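Local structure of virulence sensor protein BvgS (Bordetella pertussis, 6ZJ8) at residues A[80-83]-A[84-88]; A[104-108]-A[109-113]; A[141-144]-A[145-149]. The protein is a sensor histidine kinase of the virulence system of Bordetella pertussis, whose PAS domain probably takes part in passing the signal on to the kinase. All blocks are in the same frame, centred on the assembly; numbering follows the deposited sequence.

From the N terminus, the chain first meets interaction 1, a run of i to i+4 contacts along helix 79-87, where 80-83 passes straight into 84-88. Interaction 2 follows at the hairpin of strands 99-107 and 110-122, the tight turn being the only loop that any of the three closes. Interaction 3 comes last, on helix 138-155. The three lie in series, so none nests in or crosses another. Interactions 1 and 2 touch: Glu83, Glu86 and Phe87 of the helix pack on Val105 and Leu107 of the edge strand, tying helix to sheet. Interaction 3 stands apart, its centre about 17 Å from that of interaction 2.

Interaction 1 of 3, residues A[80-83]-A[84-88]; sequences LARE and MHEFL
At the edge of the Phe87 ring, in its plane, sits the carbonyl oxygen of Glu83, one helical turn back, with Glu83 O 3.3 Å from Phe87 CD1. With CG beside its own backbone N (chi1 -72°), the ring lies back along the helix toward that oxygen. Beyond the two segments the ring meets Phe57 nearly at right angles and Trp135 at a shallower tilt. A pair of flat groups meets on the outer side of the helix: Glu86 OE1 lies at the edge of the Arg82 guanidinium, near its plane, in a long salt bridge of 3.9 Å to Arg82 NH1. The two side chains run alongside each other, their carboxylate and guanidinium planes 47° apart. All of this belongs to helix 79-87 of the PAS fold, an amphipathic helix that sets Phe87 and Met84 into the core against strand 99-107 and helix 51-57. Within it, Met84 N donates to Leu80 O (3.0 Å), and His85 N to Ala81 O (3.0 Å). The bond from Glu86 N to Glu83 O is weak. On the buried side the methyl of Met84 closes on a branch of Leu80, CE to CD1 3.8 Å, the thioether chain running out extended beyond CG. The imidazole of His85 turns elsewhere, and its NE2 hydrogen-bonds Glu71.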
ATOM      1  N   LEU A  80      -4.518   8.967  11.184  1.00 64.98           N
ATOM      2  CA  LEU A  80      -3.815   7.866  10.533  1.00 64.28           C
ATOM      3  C   LEU A  80      -4.773   7.016   9.706  1.00 63.95           C
ATOM      4  O   LEU A  80      -4.521   6.748   8.524  1.00 64.34           O
ATOM      5  CB  LEU A  80      -3.094   7.008  11.575  1.00 65.15           C
ATOM      6  CG  LEU A  80      -2.116   5.982  10.989  1.00 65.67           C
ATOM      7  CD1 LEU A  80      -1.015   6.678  10.196  1.00 61.81           C
ATOM      8  CD2 LEU A  80      -1.512   5.104  12.075  1.00 66.73           C
ATOM      9  N   ALA A  81      -5.880   6.584  10.310  1.00 64.36           N
ATOM     10  CA  ALA A  81      -6.864   5.802   9.570  1.00 64.25           C
ATOM     11  C   ALA A  81      -7.406   6.583   8.381  1.00 63.40           C
ATOM     12  O   ALA A  81      -7.607   6.021   7.297  1.00 63.07           O
ATOM     13  CB  ALA A  81      -8.003   5.384  10.500  1.00 65.60           C
ATOM     14  N   ARG A  82      -7.648   7.882   8.561  1.00 64.41           N
ATOM     15  CA  ARG A  82      -8.177   8.700   7.475  1.00 64.95           C
ATOM     16  C   ARG A  82      -7.221   8.715   6.287  1.00 63.70           C
ATOM     17  O   ARG A  82      -7.627   8.481   5.143  1.00 62.39           O
ATOM     18  CB  ARG A  82      -8.444  10.119   7.981  1.00 68.59           C
ATOM     19  CG  ARG A  82      -9.040  11.058   6.946  1.00 77.78           C
ATOM     20  CD  ARG A  82      -9.406  12.407   7.554  1.00 86.76           C
ATOM     21  NE  ARG A  82      -8.258  13.072   8.167  1.00 80.80           N
ATOM     22  CZ  ARG A  82      -7.258  13.624   7.485  1.00 84.72           C
ATOM     23  NH1 ARG A  82      -7.247  13.585   6.157  1.00 78.08           N
ATOM     24  NH2 ARG A  82      -6.259  14.208   8.133  1.00 86.01           N
ATOM     25  N   GLU A  83      -5.939   8.975   6.544  1.00 64.60           N
ATOM     26  CA  GLU A  83      -4.962   9.050   5.461  1.00 62.65           C
ATOM     27  C   GLU A  83      -4.824   7.715   4.741  1.00 60.69           C
ATOM     28  O   GLU A  83      -4.771   7.669   3.507  1.00 61.09           O
ATOM     29  CB  GLU A  83      -3.615   9.504   6.018  1.00 60.97           C
ATOM     30  CG  GLU A  83      -3.672  10.846   6.734  1.00 62.10           C
ATOM     31  CD  GLU A  83      -2.429  11.120   7.550  1.00 61.60           C
ATOM     32  OE1 GLU A  83      -1.606  10.192   7.707  1.00 60.26           O
ATOM     33  OE2 GLU A  83      -2.276  12.260   8.039  1.00 62.24           O
ATOM     34  N   MET A  84      -4.768   6.614   5.492  1.00 63.12           N
ATOM     35  CA  MET A  84      -4.625   5.307   4.861  1.00 65.83           C
ATOM     36  C   MET A  84      -5.836   4.970   4.002  1.00 67.31           C
ATOM     37  O   MET A  84      -5.700   4.357   2.936  1.00 62.80           O
ATOM     38  CB  MET A  84      -4.418   4.232   5.922  1.00 64.85           C
ATOM     39  CG  MET A  84      -3.108   4.363   6.663  1.00 66.12           C
ATOM     40  SD  MET A  84      -2.714   2.900   7.631  1.00 97.67           S
ATOM     41  CE  MET A  84      -1.135   3.395   8.300  1.00 66.98           C
ATOM     42  N   HIS A  85      -7.034   5.352   4.454  1.00 60.73           N
ATOM     43  CA  HIS A  85      -8.241   5.027   3.703  1.00 61.93           C
ATOM     44  C   HIS A  85      -8.162   5.553   2.276  1.00 60.29           C
ATOM     45  O   HIS A  85      -8.643   4.906   1.338  1.00 60.47           O
ATOM     46  CB  HIS A  85      -9.470   5.595   4.413  1.00 63.15           C
ATOM     47  CG  HIS A  85     -10.768   5.134   3.827  1.00 65.69           C
ATOM     48  ND1 HIS A  85     -11.616   5.978   3.141  1.00 66.69           N
ATOM     49  CD2 HIS A  85     -11.361   3.918   3.818  1.00 68.57           C
ATOM     50  CE1 HIS A  85     -12.676   5.301   2.738  1.00 73.22           C
ATOM     51  NE2 HIS A  85     -12.545   4.048   3.136  1.00 70.31           N
ATOM     52  N   GLU A  86      -7.551   6.725   2.090  1.00 59.24           N
ATOM     53  CA  GLU A  86      -7.461   7.310   0.756  1.00 58.71           C
ATOM     54  C   GLU A  86      -6.602   6.454  -0.170  1.00 57.96           C
ATOM     55  O   GLU A  86      -6.941   6.271  -1.346  1.00 57.77           O
ATOM     56  CB  GLU A  86      -6.909   8.733   0.857  1.00 57.92           C
ATOM     57  CG  GLU A  86      -7.860   9.702   1.554  1.00 59.17           C
ATOM     58  CD  GLU A  86      -7.207  11.023   1.921  1.00 60.45           C
ATOM     59  OE1 GLU A  86      -7.759  11.738   2.784  1.00 65.08           O
ATOM     60  OE2 GLU A  86      -6.142  11.348   1.352  1.00 58.31           O
ATOM     61  N   PHE A  87      -5.495   5.913   0.340  1.00 58.06           N
ATOM     62  CA  PHE A  87      -4.609   5.116  -0.499  1.00 59.08           C
ATOM     63  C   PHE A  87      -5.156   3.721  -0.769  1.00 58.64           C
ATOM     64  O   PHE A  87      -4.812   3.115  -1.789  1.00 59.67           O
ATOM     65  CB  PHE A  87      -3.230   4.999   0.151  1.00 56.26           C
ATOM     66  CG  PHE A  87      -2.434   6.266   0.108  1.00 55.71           C
ATOM     67  CD1 PHE A  87      -2.540   7.200   1.122  1.00 55.94           C
ATOM     68  CD2 PHE A  87      -1.576   6.524  -0.947  1.00 55.09           C
ATOM     69  CE1 PHE A  87      -1.804   8.368   1.084  1.00 55.19           C
ATOM     70  CE2 PHE A  87      -0.837   7.688  -0.990  1.00 53.53           C
ATOM     71  CZ  PHE A  87      -0.950   8.611   0.024  1.00 53.83           C
ATOM     72  N   LEU A  88      -5.987   3.196   0.126  1.00 60.55           N
ATOM     73  CA  LEU A  88      -6.536   1.861  -0.039  1.00 59.62           C
ATOM     74  C   LEU A  88      -7.783   1.907  -0.915  1.00 62.57           C
ATOM     75  O   LEU A  88      -8.286   2.973  -1.276  1.00 63.40           O
ATOM     76  CB  LEU A  88      -6.867   1.249   1.322  1.00 61.25           C
ATOM     77  CG  LEU A  88      -5.695   1.182   2.300  1.00 59.96           C
ATOM     78  CD1 LEU A  88      -6.199   0.860   3.689  1.00 60.94           C
ATOM     79  CD2 LEU A  88      -4.677   0.151   1.853  1.00 58.20           C
TER

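Interaction 2 of 3, residues A[104-108]-A[109-113]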
ATOM      1  N   ASP A 104      -5.981  10.891  -7.322  1.00 54.43           N
ATOM      2  CA  ASP A 104      -5.083  11.780  -6.603  1.00 54.12           C
ATOM      3  C   ASP A 104      -5.354  11.662  -5.110  1.00 53.00           C
ATOM      4  O   ASP A 104      -6.504  11.524  -4.685  1.00 54.90           O
ATOM      5  CB  ASP A 104      -5.264  13.229  -7.054  1.00 53.37           C
ATOM      6  CG  ASP A 104      -4.831  13.451  -8.485  1.00 53.22           C
ATOM      7  OD1 ASP A 104      -3.936  12.718  -8.958  1.00 52.99           O
ATOM      8  OD2 ASP A 104      -5.386  14.362  -9.136  1.00 53.81           O
ATOM      9  N   VAL A 105      -4.289  11.705  -4.321  1.00 53.08           N
ATOM     10  CA  VAL A 105      -4.383  11.650  -2.869  1.00 52.87           C
ATOM     11  C   VAL A 105      -3.519  12.759  -2.295  1.00 52.80           C
ATOM     12  O   VAL A 105      -2.404  13.000  -2.772  1.00 53.39           O
ATOM     13  CB  VAL A 105      -3.946  10.280  -2.313  1.00 53.25           C
ATOM     14  CG1 VAL A 105      -3.909  10.318  -0.792  1.00 53.84           C
ATOM     15  CG2 VAL A 105      -4.887   9.193  -2.794  1.00 54.46           C
ATOM     16  N   THR A 106      -4.033  13.430  -1.270  1.00 53.95           N
ATOM     17  CA  THR A 106      -3.363  14.560  -0.645  1.00 53.65           C
ATOM     18  C   THR A 106      -2.905  14.159   0.749  1.00 53.77           C
ATOM     19  O   THR A 106      -3.703  13.668   1.553  1.00 54.07           O
ATOM     20  CB  THR A 106      -4.291  15.775  -0.578  1.00 55.40           C
ATOM     21  OG1 THR A 106      -4.731  16.109  -1.901  1.00 56.08           O
ATOM     22  CG2 THR A 106      -3.571  16.967   0.026  1.00 55.63           C
ATOM     23  N   LEU A 107      -1.623  14.378   1.029  1.00 53.85           N
ATOM     24  CA  LEU A 107      -1.018  13.946   2.282  1.00 53.40           C
ATOM     25  C   LEU A 107       0.220  14.793   2.524  1.00 55.11           C
ATOM     26  O   LEU A 107       1.057  14.935   1.628  1.00 52.85           O
ATOM     27  CB  LEU A 107      -0.650  12.457   2.229  1.00 53.40           C
ATOM     28  CG  LEU A 107       0.106  11.895   3.434  1.00 53.36           C
ATOM     29  CD1 LEU A 107      -0.795  11.835   4.652  1.00 54.12           C
ATOM     30  CD2 LEU A 107       0.672  10.521   3.109  1.00 53.03           C
ATOM     31  N   HIS A 108       0.334  15.349   3.729  1.00 53.62           N
ATOM     32  CA  HIS A 108       1.495  16.154   4.103  1.00 53.71           C
ATOM     33  C   HIS A 108       1.643  17.361   3.180  1.00 54.68           C
ATOM     34  O   HIS A 108       2.752  17.751   2.807  1.00 55.42           O
ATOM     35  CB  HIS A 108       2.773  15.309   4.091  1.00 53.88           C
ATOM     36  CG  HIS A 108       2.707  14.097   4.967  1.00 53.61           C
ATOM     37  ND1 HIS A 108       3.427  12.951   4.702  1.00 53.14           N
ATOM     38  CD2 HIS A 108       2.013  13.853   6.104  1.00 52.98           C
ATOM     39  CE1 HIS A 108       3.178  12.052   5.637  1.00 52.74           C
ATOM     40  NE2 HIS A 108       2.323  12.574   6.500  1.00 53.90           N
ATOM     41  N   GLY A 109       0.511  17.950   2.799  1.00 54.71           N
ATOM     42  CA  GLY A 109       0.505  19.102   1.923  1.00 55.22           C
ATOM     43  C   GLY A 109       0.851  18.822   0.478  1.00 54.73           C
ATOM     44  O   GLY A 109       0.917  19.768  -0.315  1.00 55.86           O
ATOM     45  N   ARG A 110       1.070  17.562   0.105  1.00 54.27           N
ATOM     46  CA  ARG A 110       1.456  17.184  -1.248  1.00 53.90           C
ATOM     47  C   ARG A 110       0.395  16.265  -1.838  1.00 53.36           C
ATOM     48  O   ARG A 110      -0.036  15.311  -1.182  1.00 54.02           O
ATOM     49  CB  ARG A 110       2.828  16.490  -1.253  1.00 52.98           C
ATOM     50  CG  ARG A 110       3.985  17.414  -1.612  1.00 54.03           C
ATOM     51  CD  ARG A 110       5.360  16.757  -1.460  1.00 52.74           C
ATOM     52  NE  ARG A 110       5.361  15.338  -1.807  1.00 51.55           N
ATOM     53  CZ  ARG A 110       5.524  14.342  -0.937  1.00 51.67           C
ATOM     54  NH1 ARG A 110       5.710  14.587   0.355  1.00 52.46           N
ATOM     55  NH2 ARG A 110       5.507  13.089  -1.366  1.00 51.45           N
ATOM     56  N   THR A 111      -0.017  16.550  -3.072  1.00 53.44           N
ATOM     57  CA  THR A 111      -1.004  15.745  -3.779  1.00 54.07           C
ATOM     58  C   THR A 111      -0.292  14.819  -4.757  1.00 53.02           C
ATOM     59  O   THR A 111       0.487  15.279  -5.599  1.00 53.68           O
ATOM     60  CB  THR A 111      -2.006  16.629  -4.526  1.00 53.81           C
ATOM     61  OG1 THR A 111      -2.640  17.528  -3.605  1.00 54.88           O
ATOM     62  CG2 THR A 111      -3.069  15.777  -5.204  1.00 53.69           C
ATOM     63  N   ARG A 112      -0.561  13.517  -4.644  1.00 51.10           N
ATOM     64  CA  ARG A 112       0.090  12.505  -5.461  1.00 55.87           C
ATOM     65  C   ARG A 112      -0.947  11.763  -6.292  1.00 58.99           C
ATOM     66  O   ARG A 112      -2.010  11.390  -5.786  1.00 51.10           O
ATOM     67  CB  ARG A 112       0.858  11.490  -4.604  1.00 52.23           C
ATOM     68  CG  ARG A 112       1.603  12.082  -3.428  1.00 53.40           C
ATOM     69  CD  ARG A 112       0.845  11.840  -2.132  1.00 54.81           C
ATOM     70  NE  ARG A 112       1.400  12.613  -1.029  1.00 52.77           N
ATOM     71  CZ  ARG A 112       2.420  12.225  -0.270  1.00 53.65           C
ATOM     72  NH1 ARG A 112       3.018  11.057  -0.483  1.00 52.89           N
ATOM     73  NH2 ARG A 112       2.841  13.013   0.707  1.00 55.08           N
ATOM     74  N   HIS A 113      -0.627  11.552  -7.565  1.00 51.04           N
ATOM     75  CA  HIS A 113      -1.389  10.652  -8.419  1.00 52.47           C
ATOM     76  C   HIS A 113      -0.884   9.233  -8.191  1.00 49.89           C
ATOM     77  O   HIS A 113       0.308   8.960  -8.377  1.00 53.93           O
ATOM     78  CB  HIS A 113      -1.231  11.065  -9.879  1.00 52.70           C
ATOM     79  CG  HIS A 113      -2.014  10.226 -10.837  1.00 53.55           C
ATOM     80  ND1 HIS A 113      -1.637  10.053 -12.151  1.00 53.57           N
ATOM     81  CD2 HIS A 113      -3.159   9.519 -10.677  1.00 53.44           C
ATOM     82  CE1 HIS A 113      -2.513   9.273 -12.759  1.00 54.21           C
ATOM     83  NE2 HIS A 113      -3.447   8.935 -11.887  1.00 54.49           N
TER
HETATM   84  O   HOH W   1       5.280  16.634   2.010  1.00 57.12           O
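Strands 104-107 and 110-113 run antiparallel, their axes 4.4 Å apart at closest, and form a beta hairpin closed by a type I' turn from Leu107 to Arg110. His108 and Gly109 take the two turn positions with positive phi. Val105 and Arg112 are a hydrogen-bonded pair, with both bonds, Val105 N to Arg112 O and Arg112 N to Val105 O, at 2.7 Å; Leu107 and Arg110 form the next such pair. On the face bearing Thr106 and Thr111, their hydroxyls share a hydrogen bond, OG1 to OG1 3.0 Å. On the other face Arg112, bent at chi2 (102°), folds back along the hairpin to the turn. There its NH2 donates to Leu107 O (2.8 Å) from above the carbonyl plane, while Arg110 N reaches the same oxygen from the opposite face. Its NE likewise shares Arg110 O with Leu107 N, so each carbonyl is gripped by two donors. Leu107 CD2 lies over one face of this guanidinium and Arg110 NH2 over the opposite face, both offset toward the rim. Leu107 itself packs on Phe87 of helix 79-87. Beside the turn, a water donates to His108 O and accepts from Arg110 NH1, 2.7 Å from it.

Interaction 3 of 3, residues A[141-144]-A[145-149]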
ATOM      1  N   ARG A 141       7.260   9.361 -10.328  1.00 55.72           N
ATOM      2  CA  ARG A 141       7.919   9.093 -11.602  1.00 54.92           C
ATOM      3  C   ARG A 141       7.926  10.327 -12.493  1.00 62.54           C
ATOM      4  O   ARG A 141       8.943  10.643 -13.122  1.00 61.20           O
ATOM      5  CB  ARG A 141       7.228   7.936 -12.321  1.00 53.62           C
ATOM      6  CG  ARG A 141       7.639   6.560 -11.842  1.00 51.68           C
ATOM      7  CD  ARG A 141       7.074   6.242 -10.478  1.00 52.42           C
ATOM      8  NE  ARG A 141       7.406   4.881 -10.069  1.00 52.54           N
ATOM      9  CZ  ARG A 141       7.318   4.430  -8.822  1.00 51.62           C
ATOM     10  NH1 ARG A 141       6.911   5.234  -7.848  1.00 50.99           N
ATOM     11  NH2 ARG A 141       7.643   3.175  -8.547  1.00 50.64           N
ATOM     12  N   ALA A 142       6.794  11.029 -12.573  1.00 62.82           N
ATOM     13  CA  ALA A 142       6.712  12.211 -13.423  1.00 56.91           C
ATOM     14  C   ALA A 142       7.673  13.296 -12.953  1.00 57.88           C
ATOM     15  O   ALA A 142       8.305  13.970 -13.774  1.00 60.05           O
ATOM     16  CB  ALA A 142       5.274  12.733 -13.450  1.00 58.91           C
ATOM     17  N   GLU A 143       7.805  13.475 -11.635  1.00 57.01           N
ATOM     18  CA  GLU A 143       8.750  14.462 -11.120  1.00 59.11           C
ATOM     19  C   GLU A 143      10.162  14.178 -11.612  1.00 59.05           C
ATOM     20  O   GLU A 143      10.893  15.098 -11.994  1.00 60.38           O
ATOM     21  CB  GLU A 143       8.730  14.483  -9.591  1.00 58.47           C
ATOM     22  CG  GLU A 143       7.506  15.143  -8.981  1.00 59.52           C
ATOM     23  CD  GLU A 143       7.853  16.172  -7.915  1.00 62.61           C
ATOM     24  OE1 GLU A 143       8.924  16.810  -8.011  1.00 63.66           O
ATOM     25  OE2 GLU A 143       7.048  16.342  -6.977  1.00 77.82           O
ATOM     26  N   LEU A 144      10.566  12.907 -11.598  1.00 58.56           N
ATOM     27  CA  LEU A 144      11.907  12.556 -12.047  1.00 58.38           C
ATOM     28  C   LEU A 144      12.102  12.928 -13.511  1.00 59.29           C
ATOM     29  O   LEU A 144      13.099  13.560 -13.876  1.00 59.69           O
ATOM     30  CB  LEU A 144      12.153  11.064 -11.825  1.00 57.23           C
ATOM     31  CG  LEU A 144      13.549  10.559 -12.182  1.00 56.65           C
ATOM     32  CD1 LEU A 144      14.597  11.221 -11.301  1.00 56.98           C
ATOM     33  CD2 LEU A 144      13.614   9.045 -12.049  1.00 56.02           C
ATOM     34  N   LEU A 145      11.148  12.547 -14.367  1.00 59.22           N
ATOM     35  CA  LEU A 145      11.245  12.887 -15.784  1.00 59.98           C
ATOM     36  C   LEU A 145      11.229  14.395 -15.992  1.00 62.04           C
ATOM     37  O   LEU A 145      11.973  14.923 -16.826  1.00 63.56           O
ATOM     38  CB  LEU A 145      10.098  12.235 -16.557  1.00 60.52           C
ATOM     39  CG  LEU A 145      10.069  10.708 -16.585  1.00 59.98           C
ATOM     40  CD1 LEU A 145       8.711  10.220 -17.054  1.00 59.65           C
ATOM     41  CD2 LEU A 145      11.166  10.167 -17.483  1.00 59.33           C
ATOM     42  N   ARG A 146      10.379  15.105 -15.247  1.00 62.67           N
ATOM     43  CA  ARG A 146      10.302  16.555 -15.387  1.00 63.38           C
ATOM     44  C   ARG A 146      11.613  17.215 -14.976  1.00 66.97           C
ATOM     45  O   ARG A 146      12.085  18.143 -15.643  1.00 67.42           O
ATOM     46  CB  ARG A 146       9.135  17.093 -14.556  1.00 63.97           C
ATOM     47  CG  ARG A 146       8.718  18.525 -14.881  1.00 66.84           C
ATOM     48  CD  ARG A 146       9.370  19.537 -13.953  1.00 68.85           C
ATOM     49  NE  ARG A 146       9.083  19.265 -12.546  1.00 68.11           N
ATOM     50  CZ  ARG A 146       9.552  19.989 -11.534  1.00 70.10           C
ATOM     51  NH1 ARG A 146      10.330  21.037 -11.768  1.00 74.33           N
ATOM     52  NH2 ARG A 146       9.243  19.664 -10.286  1.00 68.53           N
ATOM     53  N   LYS A 147      12.225  16.741 -13.886  1.00 63.74           N
ATOM     54  CA  LYS A 147      13.471  17.343 -13.418  1.00 65.69           C
ATOM     55  C   LYS A 147      14.620  17.063 -14.380  1.00 68.29           C
ATOM     56  O   LYS A 147      15.485  17.922 -14.585  1.00 69.98           O
ATOM     57  CB  LYS A 147      13.805  16.833 -12.015  1.00 63.95           C
ATOM     58  CG  LYS A 147      12.831  17.320 -10.947  1.00 64.28           C
ATOM     59  CD  LYS A 147      13.006  16.598  -9.619  1.00 61.79           C
ATOM     60  CE  LYS A 147      11.893  16.976  -8.654  1.00 61.19           C
ATOM     61  NZ  LYS A 147      11.868  18.432  -8.350  1.00 62.74           N
ATOM     62  N   LEU A 148      14.646  15.871 -14.981  1.00 65.39           N
ATOM     63  CA  LEU A 148      15.711  15.556 -15.927  1.00 66.55           C
ATOM     64  C   LEU A 148      15.531  16.328 -17.229  1.00 69.52           C
ATOM     65  O   LEU A 148      16.508  16.812 -17.809  1.00 72.45           O
ATOM     66  CB  LEU A 148      15.757  14.050 -16.192  1.00 64.17           C
ATOM     67  CG  LEU A 148      16.909  13.544 -17.064  1.00 66.06           C
ATOM     68  CD1 LEU A 148      18.258  13.934 -16.478  1.00 67.93           C
ATOM     69  CD2 LEU A 148      16.828  12.036 -17.233  1.00 63.73           C
ATOM     70  N   HIS A 149      14.289  16.455 -17.702  1.00 68.95           N
ATOM     71  CA  HIS A 149      14.042  17.217 -18.922  1.00 71.27           C
ATOM     72  C   HIS A 149      14.386  18.688 -18.730  1.00 76.07           C
ATOM     73  O   HIS A 149      15.008  19.307 -19.601  1.00 81.65           O
ATOM     74  CB  HIS A 149      12.585  17.058 -19.358  1.00 70.02           C
ATOM     75  CG  HIS A 149      12.217  15.659 -19.746  1.00 69.89           C
ATOM     76  ND1 HIS A 149      13.156  14.694 -20.043  1.00 70.95           N
ATOM     77  CD2 HIS A 149      11.009  15.063 -19.887  1.00 67.44           C
ATOM     78  CE1 HIS A 149      12.542  13.564 -20.351  1.00 75.71           C
ATOM     79  NE2 HIS A 149      11.239  13.762 -20.263  1.00 71.64           N
TER
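One carboxylate oxygen serves two basic side chains here: Glu143 OE1 makes a salt bridge to Lys147 NZ at 3.4 Å and a long one to Arg146 NH2 at 3.7 Å. Glu143 and Lys147 run side by side, one turn apart, and Lys147 CE comes even closer than its amine, 3.0 Å from Glu143 OE1. The lysine keeps CG beside its backbone N (chi1 -68°), so its aliphatic chain lies over the carbonyl oxygen of Glu143 before bending at the end. Arg146 gets there by a different path, bent at chi2 and chi3, and its guanidinium has Lys147 CG over one face. Glu143, Arg146 and Lys147 thus form a salt-bridge network on the exposed face of the helix. Beneath it runs regular i to i+4 alpha-helical bonding, with Arg146 N to Ala142 O and Lys147 N to Glu143 O both at 2.8 Å. Solvent-exposed and clear of the PAS core, the segment belongs to helix 138-155, the C-terminal helix that directly continues strand 128-137 of the sheet and probably leads on toward the kinase part; Arg141, near the start of that helix, reaches back with its NH2 to hydrogen-bond Asn35, between helix 17-31 and strand 37-41.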